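Local coordinates for protein COG0778: Nitroreductase (Streptococcus pneumoniae, PDB 2B67) that binds flavin mononucleotide and, as a member of the nitroreductase family, probably catalyses electron transfer from a reduced nicotinamide cofactor to an oxidised substrate, at residues N44-K49 / R92-V97; L87-R92 / E171-P176; P40-S45 / S128-L133. One frame throughout, in Å; residues are numbered along the deposited sequence.

Contact 1 of 3, residues N44-K49 / R92-V97. With ACY (acetic acid), chain F.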
# COMPACT_ATOMS: atom_id res chain seq x y z
N ASN A 44 3.03 1.18 -13.86
CA ASN A 44 3.74 2.42 -13.55
C ASN A 44 2.82 3.61 -13.77
O ASN A 44 3.27 4.68 -14.12
CB ASN A 44 5.06 2.54 -14.36
CG ASN A 44 5.98 3.62 -13.83
OD1 ASN A 44 6.00 3.95 -12.62
ND2 ASN A 44 6.78 4.17 -14.74
N SER A 45 1.52 3.43 -13.50
CA SER A 45 0.53 4.49 -13.67
C SER A 45 0.63 5.62 -12.63
O SER A 45 0.13 6.70 -12.86
CB SER A 45 -0.89 3.91 -13.66
OG SER A 45 -1.25 3.40 -12.36
N GLN A 46 1.26 5.36 -11.48
CA GLN A 46 1.49 6.38 -10.44
C GLN A 46 0.31 7.36 -10.30
O GLN A 46 0.44 8.56 -10.51
CB GLN A 46 2.84 7.11 -10.66
CG GLN A 46 3.11 7.63 -12.06
CD GLN A 46 4.62 7.85 -12.35
OE1 GLN A 46 5.27 8.69 -11.73
NE2 GLN A 46 5.14 7.13 -13.32
N PRO A 47 -0.87 6.83 -9.95
CA PRO A 47 -2.10 7.59 -10.11
C PRO A 47 -2.43 8.43 -8.89
O PRO A 47 -3.57 8.38 -8.41
CB PRO A 47 -3.15 6.48 -10.31
CG PRO A 47 -2.65 5.35 -9.40
CD PRO A 47 -1.12 5.45 -9.48
N TRP A 48 -1.47 9.20 -8.40
CA TRP A 48 -1.55 9.81 -7.07
C TRP A 48 -1.28 11.30 -7.08
O TRP A 48 -0.57 11.83 -7.96
CB TRP A 48 -0.57 9.13 -6.08
CG TRP A 48 0.80 8.78 -6.59
CD1 TRP A 48 1.80 9.66 -7.01
CD2 TRP A 48 1.38 7.47 -6.66
NE1 TRP A 48 2.93 8.95 -7.38
CE2 TRP A 48 2.70 7.61 -7.18
CE3 TRP A 48 0.90 6.19 -6.37
CZ2 TRP A 48 3.54 6.52 -7.36
CZ3 TRP A 48 1.73 5.11 -6.56
CH2 TRP A 48 3.04 5.27 -7.06
N LYS A 49 -1.86 11.96 -6.09
CA LYS A 49 -1.71 13.41 -5.93
C LYS A 49 -1.65 13.70 -4.44
O LYS A 49 -2.52 13.25 -3.68
CB LYS A 49 -2.86 14.19 -6.57
CG LYS A 49 -2.68 15.72 -6.39
CD LYS A 49 -3.96 16.55 -6.57
CE LYS A 49 -4.27 16.70 -8.05
NZ LYS A 49 -3.26 17.54 -8.77
N ARG A 92 -2.04 9.17 -20.07
CA ARG A 92 -1.66 10.16 -21.07
C ARG A 92 -0.74 11.21 -20.46
O ARG A 92 0.21 11.66 -21.11
CB ARG A 92 -2.90 10.79 -21.70
CG ARG A 92 -3.55 9.92 -22.75
CD ARG A 92 -4.74 10.62 -23.37
NE ARG A 92 -4.90 10.28 -24.78
CZ ARG A 92 -4.84 11.15 -25.79
NH1 ARG A 92 -4.62 12.45 -25.55
NH2 ARG A 92 -5.00 10.73 -27.04
N LYS A 93 -1.04 11.59 -19.22
CA LYS A 93 -0.20 12.49 -18.42
C LYS A 93 1.24 11.98 -18.32
O LYS A 93 2.17 12.72 -18.53
CB LYS A 93 -0.78 12.66 -17.01
CG LYS A 93 -0.09 13.76 -16.17
CD LYS A 93 -0.56 13.71 -14.69
CE LYS A 93 0.16 14.75 -13.84
NZ LYS A 93 -0.35 16.14 -14.09
N ILE A 94 1.42 10.70 -18.02
CA ILE A 94 2.75 10.14 -17.92
C ILE A 94 3.49 10.29 -19.28
O ILE A 94 4.62 10.79 -19.33
CB ILE A 94 2.67 8.69 -17.38
CG1 ILE A 94 2.38 8.76 -15.85
CG2 ILE A 94 3.95 7.92 -17.67
CD1 ILE A 94 1.41 7.82 -15.41
N ALA A 95 2.81 9.94 -20.37
CA ALA A 95 3.39 10.13 -21.71
C ALA A 95 3.72 11.60 -22.00
O ALA A 95 4.79 11.93 -22.52
CB ALA A 95 2.46 9.54 -22.77
N ARG A 96 2.81 12.48 -21.65
CA ARG A 96 2.97 13.90 -21.97
C ARG A 96 4.12 14.53 -21.17
O ARG A 96 4.97 15.22 -21.74
CB ARG A 96 1.66 14.64 -21.72
CG ARG A 96 1.66 16.15 -21.96
CD ARG A 96 0.30 16.77 -21.56
NE ARG A 96 -0.83 16.09 -22.23
CZ ARG A 96 -1.75 15.33 -21.61
NH1 ARG A 96 -2.71 14.75 -22.32
NH2 ARG A 96 -1.72 15.18 -20.28
N VAL A 97 4.18 14.25 -19.86
CA VAL A 97 5.20 14.83 -19.00
C VAL A 97 6.57 14.14 -19.22
O VAL A 97 7.60 14.81 -19.32
CB VAL A 97 4.75 14.83 -17.51
CG1 VAL A 97 5.80 15.51 -16.60
CG2 VAL A 97 3.37 15.56 -17.33
C ACY F . -3.31 17.24 -12.47
O ACY F . -3.81 17.92 -11.55
OXT ACY F . -2.41 16.39 -12.28
CH3 ACY F . -3.81 17.47 -13.86
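The turn leading into strand 48-53 comes nearest segment 92-97 of helix 87-98 where Ser45 faces Ile94, their CA atoms 7.4 Å apart, and no hydrogen bond joins the two backbones. Ile94 makes all the direct contacts from the helix side. Its CG1 branch lies beside the backbone N (chi1 -76°) and directs CD1 into the turn, where CD1 stands 3.1 Å from Ser45 O, an unusually short approach whose exact position is doubtful. The same methyl also meets Gln46 CG at 3.8 Å, with the two side chains running obliquely past each other. Gln46 holds CG between its own backbone N and carbonyl carbon (chi1 49°), which folds the amide back over the turn: NE2 donates to Asn44 O at 3.2 Å, near the plane of the Gln46 amide but tilted from the carbonyl plane of Asn44, and also to Tyr193 O of the second subunit. Gln46 OE1 accepts from Leu195 N of that subunit, and Asn44 ND2 also donates to Tyr193 O, so both buried amides tie the turn to the dimer partner. Farther along, an acetate, probably from the crystallisation liquor, bridges the segments: Lys49 NZ donates to its O atom at 2.9 Å and Lys93 NZ to its OXT atom at 2.8 Å. Lys93 also forms a salt bridge with Glu199 of the second subunit. Asn44 lines the FMN pocket, so the turn runs from the flavin site into the sheet. Pro47 centres an inverse gamma turn; Pro47 and Lys49 form backbone hydrogen bonds with Asp84 and Phe82 of strand 77-84, while Ile94 also packs on Phe111 of helix 105-120.

Contact 2 of 3, residues L87-R92 / E171-P176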
# COMPACT_ATOMS: atom_id res chain seq x y z
N LEU A 87 -8.20 7.30 -15.30
CA LEU A 87 -7.02 6.50 -15.50
C LEU A 87 -6.47 6.66 -16.93
O LEU A 87 -5.25 6.57 -17.14
CB LEU A 87 -7.33 5.05 -15.16
CG LEU A 87 -7.39 4.64 -13.67
CD1 LEU A 87 -7.76 3.17 -13.59
CD2 LEU A 87 -6.03 4.88 -12.96
N ALA A 88 -7.36 6.89 -17.90
CA ALA A 88 -6.94 7.23 -19.28
C ALA A 88 -6.15 8.53 -19.28
O ALA A 88 -5.06 8.60 -19.83
CB ALA A 88 -8.17 7.34 -20.24
N LYS A 89 -6.69 9.58 -18.69
CA LYS A 89 -5.93 10.82 -18.54
C LYS A 89 -4.61 10.67 -17.76
O LYS A 89 -3.65 11.36 -18.07
CB LYS A 89 -6.77 11.89 -17.90
CG LYS A 89 -7.80 12.50 -18.89
CD LYS A 89 -8.37 13.78 -18.31
CE LYS A 89 -9.69 14.16 -19.01
NZ LYS A 89 -9.39 14.98 -20.20
N ARG A 90 -4.57 9.77 -16.77
CA ARG A 90 -3.35 9.51 -15.98
C ARG A 90 -2.27 8.89 -16.86
O ARG A 90 -1.11 9.32 -16.80
CB ARG A 90 -3.68 8.66 -14.74
CG ARG A 90 -2.46 8.09 -13.95
CD ARG A 90 -1.48 9.17 -13.40
NE ARG A 90 -2.13 10.35 -12.86
CZ ARG A 90 -1.62 11.23 -11.98
NH1 ARG A 90 -0.41 11.08 -11.41
NH2 ARG A 90 -2.37 12.28 -11.65
N ALA A 91 -2.64 7.88 -17.67
CA ALA A 91 -1.68 7.28 -18.60
C ALA A 91 -1.14 8.32 -19.57
O ALA A 91 0.06 8.37 -19.84
CB ALA A 91 -2.31 6.13 -19.39
N ARG A 92 -2.04 9.17 -20.07
CA ARG A 92 -1.66 10.16 -21.07
C ARG A 92 -0.74 11.21 -20.46
O ARG A 92 0.21 11.66 -21.11
CB ARG A 92 -2.90 10.79 -21.70
CG ARG A 92 -3.55 9.92 -22.75
CD ARG A 92 -4.74 10.62 -23.37
NE ARG A 92 -4.90 10.28 -24.78
CZ ARG A 92 -4.84 11.15 -25.79
NH1 ARG A 92 -4.62 12.45 -25.55
NH2 ARG A 92 -5.00 10.73 -27.04
N GLU A 171 -9.82 19.38 -7.94
CA GLU A 171 -10.71 18.83 -8.97
C GLU A 171 -11.32 17.47 -8.63
O GLU A 171 -10.62 16.56 -8.13
CB GLU A 171 -9.98 18.75 -10.33
CG GLU A 171 -9.66 20.11 -10.94
CD GLU A 171 -10.90 20.98 -11.26
OE1 GLU A 171 -11.99 20.42 -11.54
OE2 GLU A 171 -10.76 22.22 -11.23
N ASP A 172 -12.61 17.32 -8.93
CA ASP A 172 -13.38 16.12 -8.60
C ASP A 172 -12.87 14.85 -9.30
O ASP A 172 -13.20 13.72 -8.90
CB ASP A 172 -14.86 16.32 -8.95
CG ASP A 172 -15.57 17.23 -7.97
OD1 ASP A 172 -15.13 17.40 -6.81
OD2 ASP A 172 -16.62 17.80 -8.36
N ARG A 173 -12.09 15.05 -10.37
CA ARG A 173 -11.37 13.97 -11.04
C ARG A 173 -10.53 13.19 -9.98
O ARG A 173 -10.35 12.01 -10.10
CB ARG A 173 -10.50 14.54 -12.18
CG ARG A 173 -9.48 13.56 -12.77
CD ARG A 173 -8.67 14.24 -13.88
NE ARG A 173 -7.39 13.56 -14.11
CZ ARG A 173 -6.37 14.07 -14.82
NH1 ARG A 173 -5.23 13.38 -14.93
NH2 ARG A 173 -6.47 15.26 -15.41
N PHE A 174 -10.03 13.88 -8.96
CA PHE A 174 -9.23 13.27 -7.89
C PHE A 174 -10.10 12.92 -6.68
O PHE A 174 -10.81 13.79 -6.15
CB PHE A 174 -8.09 14.23 -7.52
CG PHE A 174 -7.13 14.40 -8.63
CD1 PHE A 174 -7.30 15.43 -9.57
CD2 PHE A 174 -6.10 13.46 -8.82
CE1 PHE A 174 -6.41 15.54 -10.70
CE2 PHE A 174 -5.21 13.56 -9.92
CZ PHE A 174 -5.37 14.59 -10.87
N ARG A 175 -10.08 11.66 -6.25
CA ARG A 175 -10.83 11.28 -5.06
C ARG A 175 -9.91 11.09 -3.85
O ARG A 175 -8.78 10.58 -3.99
CB ARG A 175 -11.68 10.02 -5.28
CG ARG A 175 -10.85 8.79 -5.48
CD ARG A 175 -11.71 7.54 -5.37
NE ARG A 175 -10.90 6.34 -5.11
CZ ARG A 175 -11.36 5.09 -5.21
NH1 ARG A 175 -10.56 4.05 -4.95
NH2 ARG A 175 -12.61 4.87 -5.63
N PRO A 176 -10.37 11.55 -2.68
CA PRO A 176 -9.53 11.43 -1.50
C PRO A 176 -9.47 9.97 -1.05
O PRO A 176 -10.49 9.27 -1.03
CB PRO A 176 -10.21 12.35 -0.47
CG PRO A 176 -11.63 12.49 -0.94
CD PRO A 176 -11.63 12.28 -2.42
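Arg90 NE and Arg173 NH1 converge from the two segments on a single carboxylate oxygen, OD2 of Asp84, and each forms a salt bridge with it. The shared anion probably explains the closeness of the two guanidinium groups, whose nearest nitrogens, Arg90 NH2 and Arg173 NH1, are 4.5 Å apart; its negative charge would be expected to offset theirs in part. Arg173 stretches out fully from CG to NE and slips its flat end between two apolar groups. Lys89 CB lies 3.6 Å above one face of the guanidinium and Phe174 CZ 3.8 Å above the opposite face, both offset toward its rim. The Lys89 chain crosses Arg173 obliquely, with CD 3.8 Å from Arg173 NH2, before NZ turns away. Asp84 ends strand 77-84, next to which strand 174-183 runs antiparallel in the central sheet of this FMN-binding alpha-beta sandwich. Helix 87-98 follows closely after that strand end, so the contact joins the start of the helix to the start of the neighbouring strand. Arg90 gets there by folding: successive bends at chi2 (59°) and chi3 (40°) turn its guanidinium back toward the sheet. There NH2 meets the edge of the Phe174 ring, 3.6 Å from CE2, with the guanidinium and ring planes 81° apart; this is an edge approach, whereas the cation-pi partner of the ring is Lys49. Arg90 NH1 makes a weak hydrogen bond to Gln46 O. At another part of the same ring's edge, in its plane, lies Glu171 O, which also accepts a hydrogen bond from Phe174 N at 2.9 Å. Thr85 adds a second tie to the strand entrance, through its hydroxyl to Arg173 O.

Contact 3 of 3, residues P40-S45 / S128-L133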
# COMPACT_ATOMS: atom_id res chain seq x y z
N PRO A 40 6.51 1.33 -6.54
CA PRO A 40 5.94 0.78 -7.76
C PRO A 40 4.43 1.07 -7.77
O PRO A 40 3.83 1.37 -6.72
CB PRO A 40 6.19 -0.74 -7.60
CG PRO A 40 6.06 -0.96 -6.08
CD PRO A 40 6.83 0.27 -5.55
N SER A 41 3.83 1.04 -8.96
CA SER A 41 2.36 1.13 -9.12
C SER A 41 2.03 0.25 -10.31
O SER A 41 2.91 0.01 -11.15
CB SER A 41 1.92 2.58 -9.41
OG SER A 41 2.77 3.20 -10.38
N ALA A 42 0.81 -0.28 -10.35
CA ALA A 42 0.34 -1.06 -11.52
C ALA A 42 0.59 -0.26 -12.79
O ALA A 42 0.27 0.93 -12.84
CB ALA A 42 -1.15 -1.41 -11.37
N HIS A 43 1.24 -0.87 -13.79
CA HIS A 43 1.47 -0.20 -15.10
C HIS A 43 2.42 0.99 -15.04
O HIS A 43 2.57 1.73 -16.04
CB HIS A 43 0.15 0.32 -15.69
CG HIS A 43 -0.88 -0.74 -15.88
ND1 HIS A 43 -2.01 -0.82 -15.09
CD2 HIS A 43 -0.96 -1.76 -16.77
CE1 HIS A 43 -2.73 -1.86 -15.48
NE2 HIS A 43 -2.11 -2.45 -16.49
N ASN A 44 3.03 1.18 -13.86
CA ASN A 44 3.74 2.42 -13.55
C ASN A 44 2.82 3.61 -13.77
O ASN A 44 3.27 4.68 -14.12
CB ASN A 44 5.06 2.54 -14.36
CG ASN A 44 5.98 3.62 -13.83
OD1 ASN A 44 6.00 3.95 -12.62
ND2 ASN A 44 6.78 4.17 -14.74
N SER A 45 1.52 3.43 -13.50
CA SER A 45 0.53 4.49 -13.67
C SER A 45 0.63 5.62 -12.63
O SER A 45 0.13 6.70 -12.86
CB SER A 45 -0.89 3.91 -13.66
OG SER A 45 -1.25 3.40 -12.36
N SER A 128 -11.99 1.10 -8.84
CA SER A 128 -11.99 1.54 -7.46
C SER A 128 -10.92 0.80 -6.61
O SER A 128 -10.25 1.42 -5.76
CB SER A 128 -13.38 1.38 -6.82
OG SER A 128 -13.41 2.01 -5.55
N ASP A 129 -10.81 -0.51 -6.81
CA ASP A 129 -9.78 -1.37 -6.18
C ASP A 129 -8.37 -1.01 -6.60
O ASP A 129 -7.43 -1.04 -5.78
CB ASP A 129 -10.02 -2.87 -6.48
CG ASP A 129 -11.26 -3.45 -5.73
OD1 ASP A 129 -11.90 -2.73 -4.93
OD2 ASP A 129 -11.60 -4.64 -5.95
N TYR A 130 -8.23 -0.70 -7.88
CA TYR A 130 -6.92 -0.34 -8.48
C TYR A 130 -6.39 0.93 -7.81
O TYR A 130 -5.25 0.99 -7.35
CB TYR A 130 -7.13 -0.15 -9.98
CG TYR A 130 -5.93 0.15 -10.83
CD1 TYR A 130 -5.32 -0.86 -11.59
CD2 TYR A 130 -5.45 1.45 -10.94
CE1 TYR A 130 -4.22 -0.56 -12.44
CE2 TYR A 130 -4.34 1.75 -11.76
CZ TYR A 130 -3.75 0.76 -12.54
OH TYR A 130 -2.65 1.10 -13.35
N LEU A 131 -7.24 1.93 -7.71
CA LEU A 131 -6.84 3.20 -7.10
C LEU A 131 -6.52 3.00 -5.61
O LEU A 131 -5.53 3.51 -5.09
CB LEU A 131 -7.95 4.22 -7.29
CG LEU A 131 -8.27 4.68 -8.74
CD1 LEU A 131 -9.41 5.72 -8.69
CD2 LEU A 131 -7.09 5.27 -9.49
N ALA A 132 -7.36 2.21 -4.92
CA ALA A 132 -7.18 2.00 -3.49
C ALA A 132 -5.86 1.25 -3.23
O ALA A 132 -5.11 1.58 -2.29
CB ALA A 132 -8.39 1.26 -2.88
N LEU A 133 -5.59 0.25 -4.06
CA LEU A 133 -4.37 -0.51 -3.90
C LEU A 133 -3.14 0.34 -4.10
O LEU A 133 -2.23 0.33 -3.27
CB LEU A 133 -4.34 -1.76 -4.80
CG LEU A 133 -3.14 -2.63 -4.34
CD1 LEU A 133 -3.54 -4.08 -4.12
CD2 LEU A 133 -2.02 -2.47 -5.34
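The rings of Tyr130 and His43 meet rim to rim, neither over the face of the other: His43 ND1 lies at the edge of the tyrosine ring, and Tyr130 CE1 lies in the plane of the imidazole. Their planes are 25° apart and their centroids 5.6 Å, and each ring has an edge-to-face meeting with Phe119. Ala42 CB comes in obliquely, 3.4 Å from Tyr130 CE1. With CG anti to the helix backbone N (chi1 -177°), Tyr130 extends its hydroxyl from helix 124-148 into the curl of the loop. Tyr130 OH and His43 ND1 are hydrogen-bonded at 2.7 Å, nearly straight (167°), and either could be the donor. Ser45 OG stands 2.9 Å from Tyr130 OH, a possible second bond, since the one hydroxyl proton cannot serve every acceptor near it, and Ala42 O is 3.0 Å from the same hydroxyl. The loop is itself braced by backbone bonds, Asn44 N to Ser41 O and Ser45 N to Ala42 O, which hold it in a tight curl beside the hydroxyl. Ala42 N is held by Asn134 OD1, one turn farther along the tyrosine's helix. Pro40 through Asn44 and Leu133 line an FMN pocket, while Pro40 packs on Arg13 of the second subunit and Tyr130 on Leu157 of that subunit, consistent with the intersubunit flavin site of nitroreductase-family dimers.

Contacts 1 and 3 are buried and start from the same loop, sharing Asn44 and Ser45, and both reach the flavin, contact 1 through Asn44; contact 2 is only partly buried, with Lys89 exposed. Contacts 1 and 2 draw on helix 87-98 and set it against strands of one sheet, and their centres lie about 9 Å apart. Their chemistry differs with place: an isoleucine methyl wedged against a turn in contact 1, arginines layered with apolar groups in contact 2, and a tyrosine hydroxyl among polar loop atoms in contact 3. Ser41 OG links 40-45 to Gln46 N, and Arg175 NH1 links 171-176 to Ser128 O. All three border the second subunit.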